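Local coordinates for hypothetical protein SSO2532 (Sulfolobus solfataricus, PDB 1VPH), which is of unknown function but belongs to the YjbQ (UPF0047) family, assembles as a trimer and holds a potassium ion in the crystal, at residues 38-43 with 144-149; 51-56 with 126-131; 20-25 with 29-34. One frame throughout, in Å; residues are numbered along the deposited sequence.

Contact 1 (38-43 with 144-149); sequences EQIVEK and VEILGE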
# COMPACT_ATOMS: atom_id res chain seq x y z
N GLU C 38 0.84 15.14 -11.44
CA GLU C 38 1.03 16.50 -10.96
C GLU C 38 0.14 17.49 -11.70
O GLU C 38 -0.48 18.35 -11.05
CB GLU C 38 2.51 16.92 -11.00
CG GLU C 38 2.77 18.30 -10.37
CD GLU C 38 2.27 18.42 -8.92
OE1 GLU C 38 2.53 17.50 -8.13
OE2 GLU C 38 1.62 19.44 -8.57
N GLN C 39 0.04 17.36 -13.02
CA GLN C 39 -0.85 18.27 -13.74
C GLN C 39 -2.34 18.15 -13.29
O GLN C 39 -3.06 19.17 -13.21
CB GLN C 39 -0.59 18.22 -15.25
CG GLN C 39 -1.08 17.03 -15.94
CD GLN C 39 -2.47 17.23 -16.45
OE1 GLN C 39 -3.04 18.31 -16.29
NE2 GLN C 39 -3.03 16.19 -17.04
N ILE C 40 -2.79 16.93 -13.03
CA ILE C 40 -4.15 16.68 -12.60
C ILE C 40 -4.37 17.24 -11.18
O ILE C 40 -5.40 17.85 -10.89
CB ILE C 40 -4.44 15.17 -12.69
CG1 ILE C 40 -4.40 14.70 -14.16
CG2 ILE C 40 -5.79 14.84 -12.03
CD1 ILE C 40 -4.21 13.18 -14.31
N VAL C 41 -3.39 17.05 -10.30
CA VAL C 41 -3.45 17.72 -8.99
C VAL C 41 -3.62 19.22 -9.16
O VAL C 41 -4.50 19.81 -8.51
CB VAL C 41 -2.25 17.41 -8.10
CG1 VAL C 41 -2.38 18.20 -6.79
CG2 VAL C 41 -2.18 15.94 -7.87
N GLU C 42 -2.82 19.83 -10.05
CA GLU C 42 -2.94 21.27 -10.31
C GLU C 42 -4.31 21.64 -10.87
O GLU C 42 -4.93 22.59 -10.39
CB GLU C 42 -1.76 21.80 -11.14
CG GLU C 42 -0.49 21.74 -10.27
CD GLU C 42 0.81 22.17 -10.95
OE1 GLU C 42 0.77 23.13 -11.75
OE2 GLU C 42 1.87 21.55 -10.65
N LYS C 43 -4.81 20.85 -11.81
CA LYS C 43 -6.11 21.06 -12.46
C LYS C 43 -7.27 20.99 -11.49
O LYS C 43 -8.27 21.68 -11.66
CB LYS C 43 -6.29 19.96 -13.52
CG LYS C 43 -7.17 20.30 -14.70
N VAL C 144 -6.84 8.83 -11.38
CA VAL C 144 -6.23 9.76 -10.47
C VAL C 144 -7.37 10.46 -9.78
O VAL C 144 -8.14 11.11 -10.41
CB VAL C 144 -5.33 10.77 -11.18
CG1 VAL C 144 -4.68 11.75 -10.22
CG2 VAL C 144 -4.24 10.03 -12.04
N GLU C 145 -7.42 10.35 -8.46
CA GLU C 145 -8.48 11.01 -7.69
C GLU C 145 -7.87 11.96 -6.67
O GLU C 145 -7.02 11.55 -5.88
CB GLU C 145 -9.31 9.95 -7.03
CG GLU C 145 -10.56 10.48 -6.35
CD GLU C 145 -11.34 9.40 -5.59
OE1 GLU C 145 -11.00 8.19 -5.69
OE2 GLU C 145 -12.34 9.75 -4.91
N ILE C 146 -8.30 13.21 -6.67
CA ILE C 146 -7.88 14.16 -5.64
C ILE C 146 -9.09 14.41 -4.74
O ILE C 146 -10.20 14.60 -5.21
CB ILE C 146 -7.33 15.49 -6.22
CG1 ILE C 146 -6.14 15.20 -7.17
CG2 ILE C 146 -6.76 16.31 -5.11
CD1 ILE C 146 -6.52 15.03 -8.56
N LEU C 147 -8.86 14.38 -3.44
CA LEU C 147 -9.95 14.56 -2.47
C LEU C 147 -9.46 15.50 -1.38
O LEU C 147 -8.36 15.31 -0.89
CB LEU C 147 -10.34 13.19 -1.95
CG LEU C 147 -11.62 12.91 -1.15
CD1 LEU C 147 -12.25 11.62 -1.57
CD2 LEU C 147 -11.31 12.84 0.35
N GLY C 148 -10.21 16.56 -1.06
CA GLY C 148 -9.77 17.55 -0.08
C GLY C 148 -10.48 18.88 -0.22
O GLY C 148 -11.61 18.92 -0.70
N GLU C 149 -9.81 19.95 0.18
CA GLU C 149 -10.34 21.35 0.15
C GLU C 149 -9.42 22.17 -0.78
O GLU C 149 -8.19 22.05 -0.72
CB GLU C 149 -10.35 21.99 1.59
CG GLU C 149 -8.91 22.38 2.13
CD GLU C 149 -8.81 22.83 3.63
OE1 GLU C 149 -9.88 22.87 4.30
OE2 GLU C 149 -7.65 23.15 4.11
OXT GLU C 149 -9.83 23.02 -1.60

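Contact 2 (51-56 with 126-131); sequences CLIFVA and QNIFLV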
# COMPACT_ATOMS: atom_id res chain seq x y z
N CYS C 51 -4.07 12.43 -2.85
CA CYS C 51 -4.14 12.06 -4.24
C CYS C 51 -3.97 10.53 -4.27
O CYS C 51 -2.92 10.00 -3.83
CB CYS C 51 -3.06 12.75 -5.03
SG CYS C 51 -2.90 12.16 -6.72
N LEU C 52 -5.02 9.85 -4.72
CA LEU C 52 -5.06 8.44 -4.98
C LEU C 52 -4.73 8.16 -6.45
O LEU C 52 -5.39 8.68 -7.34
CB LEU C 52 -6.47 7.88 -4.68
CG LEU C 52 -6.74 6.40 -4.96
CD1 LEU C 52 -5.85 5.45 -4.10
CD2 LEU C 52 -8.21 5.99 -4.78
N ILE C 53 -3.73 7.32 -6.69
CA ILE C 53 -3.37 6.88 -8.02
C ILE C 53 -3.57 5.37 -8.06
O ILE C 53 -2.89 4.64 -7.32
CB ILE C 53 -1.87 7.19 -8.28
CG1 ILE C 53 -1.57 8.67 -8.06
CG2 ILE C 53 -1.46 6.73 -9.68
CD1 ILE C 53 -0.79 8.96 -6.82
N PHE C 54 -4.49 4.92 -8.90
CA PHE C 54 -5.10 3.57 -8.81
C PHE C 54 -5.24 2.95 -10.19
O PHE C 54 -5.67 3.62 -11.13
CB PHE C 54 -6.45 3.68 -8.10
CG PHE C 54 -7.24 2.39 -8.05
CD1 PHE C 54 -7.10 1.48 -6.99
CD2 PHE C 54 -8.13 2.06 -9.06
CE1 PHE C 54 -7.82 0.30 -6.98
CE2 PHE C 54 -8.85 0.84 -9.03
CZ PHE C 54 -8.70 -0.00 -7.98
N VAL C 55 -4.84 1.68 -10.31
CA VAL C 55 -5.09 0.90 -11.54
C VAL C 55 -6.13 -0.17 -11.25
O VAL C 55 -6.03 -0.98 -10.30
CB VAL C 55 -3.86 0.28 -12.15
CG1 VAL C 55 -2.88 1.32 -12.53
CG2 VAL C 55 -3.21 -0.65 -11.23
N ALA C 56 -7.11 -0.20 -12.09
CA ALA C 56 -8.16 -1.22 -12.02
C ALA C 56 -7.78 -2.46 -12.84
O ALA C 56 -8.52 -2.86 -13.76
CB ALA C 56 -9.47 -0.65 -12.56
N GLN C 126 11.30 10.73 -5.78
CA GLN C 126 10.14 9.92 -5.64
C GLN C 126 9.19 10.14 -6.80
O GLN C 126 8.34 11.02 -6.76
CB GLN C 126 9.47 10.32 -4.33
CG GLN C 126 8.52 9.33 -3.80
CD GLN C 126 8.14 9.66 -2.36
OE1 GLN C 126 8.12 10.83 -1.99
NE2 GLN C 126 7.90 8.63 -1.53
N ASN C 127 9.33 9.34 -7.86
CA ASN C 127 8.49 9.50 -9.05
C ASN C 127 7.46 8.40 -9.02
O ASN C 127 7.66 7.35 -8.38
CB ASN C 127 9.37 9.43 -10.30
CG ASN C 127 10.14 10.73 -10.56
OD1 ASN C 127 10.61 11.42 -9.64
ND2 ASN C 127 10.22 11.10 -11.81
N ILE C 128 6.37 8.62 -9.75
CA ILE C 128 5.24 7.69 -9.75
C ILE C 128 5.26 6.86 -11.03
O ILE C 128 5.34 7.43 -12.15
CB ILE C 128 3.94 8.43 -9.70
CG1 ILE C 128 3.89 9.35 -8.46
CG2 ILE C 128 2.81 7.44 -9.66
CD1 ILE C 128 2.63 10.12 -8.30
N PHE C 129 5.17 5.54 -10.89
CA PHE C 129 5.24 4.63 -12.04
C PHE C 129 4.08 3.68 -12.14
O PHE C 129 3.65 3.05 -11.16
CB PHE C 129 6.50 3.78 -12.00
CG PHE C 129 7.80 4.55 -12.09
CD1 PHE C 129 8.37 4.86 -13.31
CD2 PHE C 129 8.46 4.89 -10.94
CE1 PHE C 129 9.58 5.53 -13.37
CE2 PHE C 129 9.64 5.58 -10.98
CZ PHE C 129 10.20 5.90 -12.17
N LEU C 130 3.61 3.51 -13.34
CA LEU C 130 2.81 2.36 -13.71
C LEU C 130 3.74 1.19 -13.90
O LEU C 130 4.77 1.29 -14.65
CB LEU C 130 2.07 2.63 -15.03
CG LEU C 130 1.42 1.33 -15.50
CD1 LEU C 130 0.24 1.03 -14.58
CD2 LEU C 130 0.97 1.40 -16.94
N VAL C 131 3.44 0.09 -13.23
CA VAL C 131 4.26 -1.13 -13.38
C VAL C 131 3.46 -2.08 -14.26
O VAL C 131 2.36 -2.49 -13.89
CB VAL C 131 4.59 -1.83 -12.00
CG1 VAL C 131 5.61 -2.98 -12.25
CG2 VAL C 131 5.08 -0.90 -10.95

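Contact 3 (20-25 with 29-34); sequences IYVSTA and ELVDIT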
# COMPACT_ATOMS: atom_id res chain seq x y z
N ILE C 20 -5.47 8.61 -16.69
CA ILE C 20 -4.26 8.54 -17.52
C ILE C 20 -4.30 7.19 -18.22
O ILE C 20 -4.59 6.19 -17.62
CB ILE C 20 -2.91 8.71 -16.65
CG1 ILE C 20 -2.93 10.02 -15.86
CG2 ILE C 20 -1.61 8.67 -17.51
CD1 ILE C 20 -1.78 10.16 -14.82
N TYR C 21 -4.03 7.20 -19.52
CA TYR C 21 -3.96 5.97 -20.31
C TYR C 21 -2.57 5.73 -20.75
O TYR C 21 -1.83 6.66 -21.12
CB TYR C 21 -4.82 6.07 -21.50
CG TYR C 21 -6.18 6.34 -21.01
CD1 TYR C 21 -6.98 5.30 -20.56
CD2 TYR C 21 -6.63 7.66 -20.88
CE1 TYR C 21 -8.20 5.54 -20.05
CE2 TYR C 21 -7.87 7.92 -20.38
CZ TYR C 21 -8.67 6.85 -19.99
OH TYR C 21 -9.92 7.09 -19.48
N VAL C 22 -2.19 4.47 -20.71
CA VAL C 22 -0.86 4.10 -21.15
C VAL C 22 -0.95 2.86 -22.01
O VAL C 22 -1.59 1.88 -21.67
CB VAL C 22 0.19 3.82 -19.97
CG1 VAL C 22 1.47 3.18 -20.48
CG2 VAL C 22 0.55 5.09 -19.22
N SER C 23 -0.28 2.93 -23.14
CA SER C 23 -0.06 1.76 -23.97
C SER C 23 1.33 1.21 -23.65
O SER C 23 2.32 1.94 -23.62
CB SER C 23 -0.16 2.14 -25.45
OG SER C 23 0.12 1.02 -26.26
N THR C 24 1.42 -0.08 -23.35
CA THR C 24 2.70 -0.65 -22.96
C THR C 24 3.26 -1.52 -24.08
O THR C 24 2.54 -2.23 -24.77
CB THR C 24 2.60 -1.47 -21.65
OG1 THR C 24 1.67 -2.55 -21.81
CG2 THR C 24 2.12 -0.55 -20.48
N ALA C 25 4.57 -1.45 -24.23
CA ALA C 25 5.24 -2.02 -25.38
C ALA C 25 5.90 -3.35 -25.08
O ALA C 25 6.06 -4.17 -25.97
CB ALA C 25 6.30 -1.02 -25.91
N GLU C 29 7.52 -3.48 -17.84
CA GLU C 29 7.82 -2.10 -18.17
C GLU C 29 7.43 -1.20 -17.00
O GLU C 29 6.46 -1.48 -16.29
CB GLU C 29 7.04 -1.75 -19.41
CG GLU C 29 7.42 -0.48 -20.09
CD GLU C 29 6.58 -0.26 -21.36
OE1 GLU C 29 6.84 -0.97 -22.33
OE2 GLU C 29 5.65 0.59 -21.39
N LEU C 30 8.25 -0.17 -16.77
CA LEU C 30 7.87 0.90 -15.83
C LEU C 30 7.62 2.13 -16.66
O LEU C 30 8.45 2.46 -17.52
CB LEU C 30 9.03 1.20 -14.88
CG LEU C 30 9.32 0.28 -13.72
CD1 LEU C 30 10.57 0.79 -13.00
CD2 LEU C 30 8.15 0.21 -12.77
N VAL C 31 6.50 2.79 -16.44
CA VAL C 31 6.18 4.03 -17.18
C VAL C 31 5.98 5.16 -16.19
O VAL C 31 5.12 5.07 -15.32
CB VAL C 31 4.94 3.83 -18.06
CG1 VAL C 31 4.62 5.10 -18.79
CG2 VAL C 31 5.25 2.67 -19.07
N ASP C 32 6.82 6.20 -16.31
CA ASP C 32 6.77 7.35 -15.39
C ASP C 32 5.55 8.22 -15.70
O ASP C 32 5.39 8.67 -16.84
CB ASP C 32 8.05 8.22 -15.52
CG ASP C 32 8.27 9.11 -14.33
OD1 ASP C 32 7.27 9.75 -13.86
OD2 ASP C 32 9.44 9.17 -13.83
N ILE C 33 4.68 8.42 -14.72
CA ILE C 33 3.46 9.19 -14.88
C ILE C 33 3.41 10.37 -13.95
O ILE C 33 2.38 11.04 -13.82
CB ILE C 33 2.20 8.31 -14.71
CG1 ILE C 33 2.13 7.72 -13.29
CG2 ILE C 33 2.21 7.27 -15.77
CD1 ILE C 33 0.77 7.09 -12.97
N THR C 34 4.55 10.67 -13.33
CA THR C 34 4.62 11.71 -12.31
C THR C 34 4.08 13.08 -12.78
O THR C 34 3.24 13.68 -12.10
CB THR C 34 6.08 11.94 -11.74
OG1 THR C 34 6.71 10.69 -11.44
CG2 THR C 34 6.01 12.81 -10.51

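Contact 1 (38-43 with 144-149)
Ile40 sends its CG2 methyl away from its own backbone N and, with chi1 at -65°, its CG1 arm back beside that N, and both branches reach Val144. In the YjbQ fold helix 34-44 packs here on one face of the five-stranded antiparallel sheet, and segments 38-43 and 144-149 meet where the helix lies over strand 137-148. Over these short segments the axes approach to 8.9 Å, with their directions 38° apart, so one turn of helix follows the strand for two inward-facing residues, Val144 and Ile146.

Ile40 and Val144 approach tip to tip. CG2 of Ile40 lies 3.7 Å from CG1 of Val144, while CD1 of Ile40 sits 3.9 Å from CG2 of Val144, so each branch of one side chain has a branch of the other to pack on. The same Ile40 CG2 is also 3.6 Å from CD1 of Ile146, so that one methyl touches both strand residues. Beta-branched residues suit such a site, since their methyls start close to the backbone and pack closely where helix and strand lie near each other.

The opposite face of the strand serves the trimer: Leu147 packs on Leu147 of both other subunits. Back on the helix side, Val41 crosses Ile146 at about a right angle, its CG2 methyl 4.1 Å from Ile146 CG1.

Contact 2 (51-56 with 126-131)
Two beta-sheets face each other at the centre of the YjbQ fold, and segments 51-56 and 126-131 form part of the hydrophobic layer between them. Strand 49-55 belongs to the five-stranded sheet and strand 127-132 is the middle strand of the three-stranded one. Their touching parts run almost in the same direction, 9° apart, yet the strands are not paired: the CA atoms of Ile53 and Ile128 are 8.8 Å from each other, a spacing that side chains must bridge.

Ile53 and Ile128 do so tip to tip, CD1 of Ile53 lying 3.9 Å from CD1 of Ile128. Both carry CG1 beside the backbone N, but the Ile128 arm is extended beyond it (chi2 -179°) whereas that of Ile53 is bent (chi2 108°). Isoleucine suits both places because its long branch spans the gap while its CG2 methyl thickens the base of the side chain.

Alternation along each strand turns the intervening residues elsewhere. Phe54 meets Phe113 of a neighbouring subunit, ring against ring with their planes steeply inclined, and Phe129 packs on Val63 of strand 60-65. Ile62, from that same strand, touches both Ile53 and Val55 and so adds to the filling between the sheets. Farther along, the end of Leu130 meets Val55 at an oblique angle, its CD1 3.7 Å from Val55 CG1.

Contact 3 (20-25 with 29-34)
Glu29 stretches its carboxylate across to the end of strand 14-24, where OE1 accepts the backbone N of Ala25 at 3.0 Å. The N-H comes in on the syn side of OE1, 23° out of the carboxylate plane, and the bond is bent to 148°. Arg26 N donates to the same oxygen, so one acceptor holds two successive amides. CG of Glu29 stands opposite its backbone N and the chain is extended beyond it, which gives the acid the span to reach the turn; OE2 rests 3.7 Å from Thr24 CB.

The strand segments run roughly antiparallel, 148° between their directions, but each pairs within a different sheet, and their side chains fill the space between. Val22 and Val31 meet tip to tip, CG1 to CG1 at 4.1 Å. CD1 of Ile20 lies 4.4 Å from CB of Ile33. At the far end Asp32 OD1 accepts Thr34 N at 2.9 Å in an Asx turn, and also Thr34 OG1, just as helix 34-44 begins.

Short valines thus let the two sheets pack face to face here, while the charged carboxylate probably steadies the turn by accepting from two successive amides where the chain turns.

Contacts 1 and 2 are buried and wholly apolar across their segments; contact 3 is partly exposed and adds a carboxylate-to-amide bond where the chain turns. All three use the same five-stranded sheet, through strands 137-148, 49-55 and 14-24. Contact 1 covers it with helix 34-44, whereas contacts 2 and 3 face it with neighbouring strands of the smaller sheet. The apolar filling is continuous: Ile20 CD1 of contact 3 lies 3.7 Å from Val144 CG2 of contact 1, and CG1 of the same Val144 packs on Cys51 SG of contact 2. Polar atoms join contacts 2 and 3 at the helix start, where Thr34 OG1 is 2.7 Å from Ile128 N, a probable hydrogen bond.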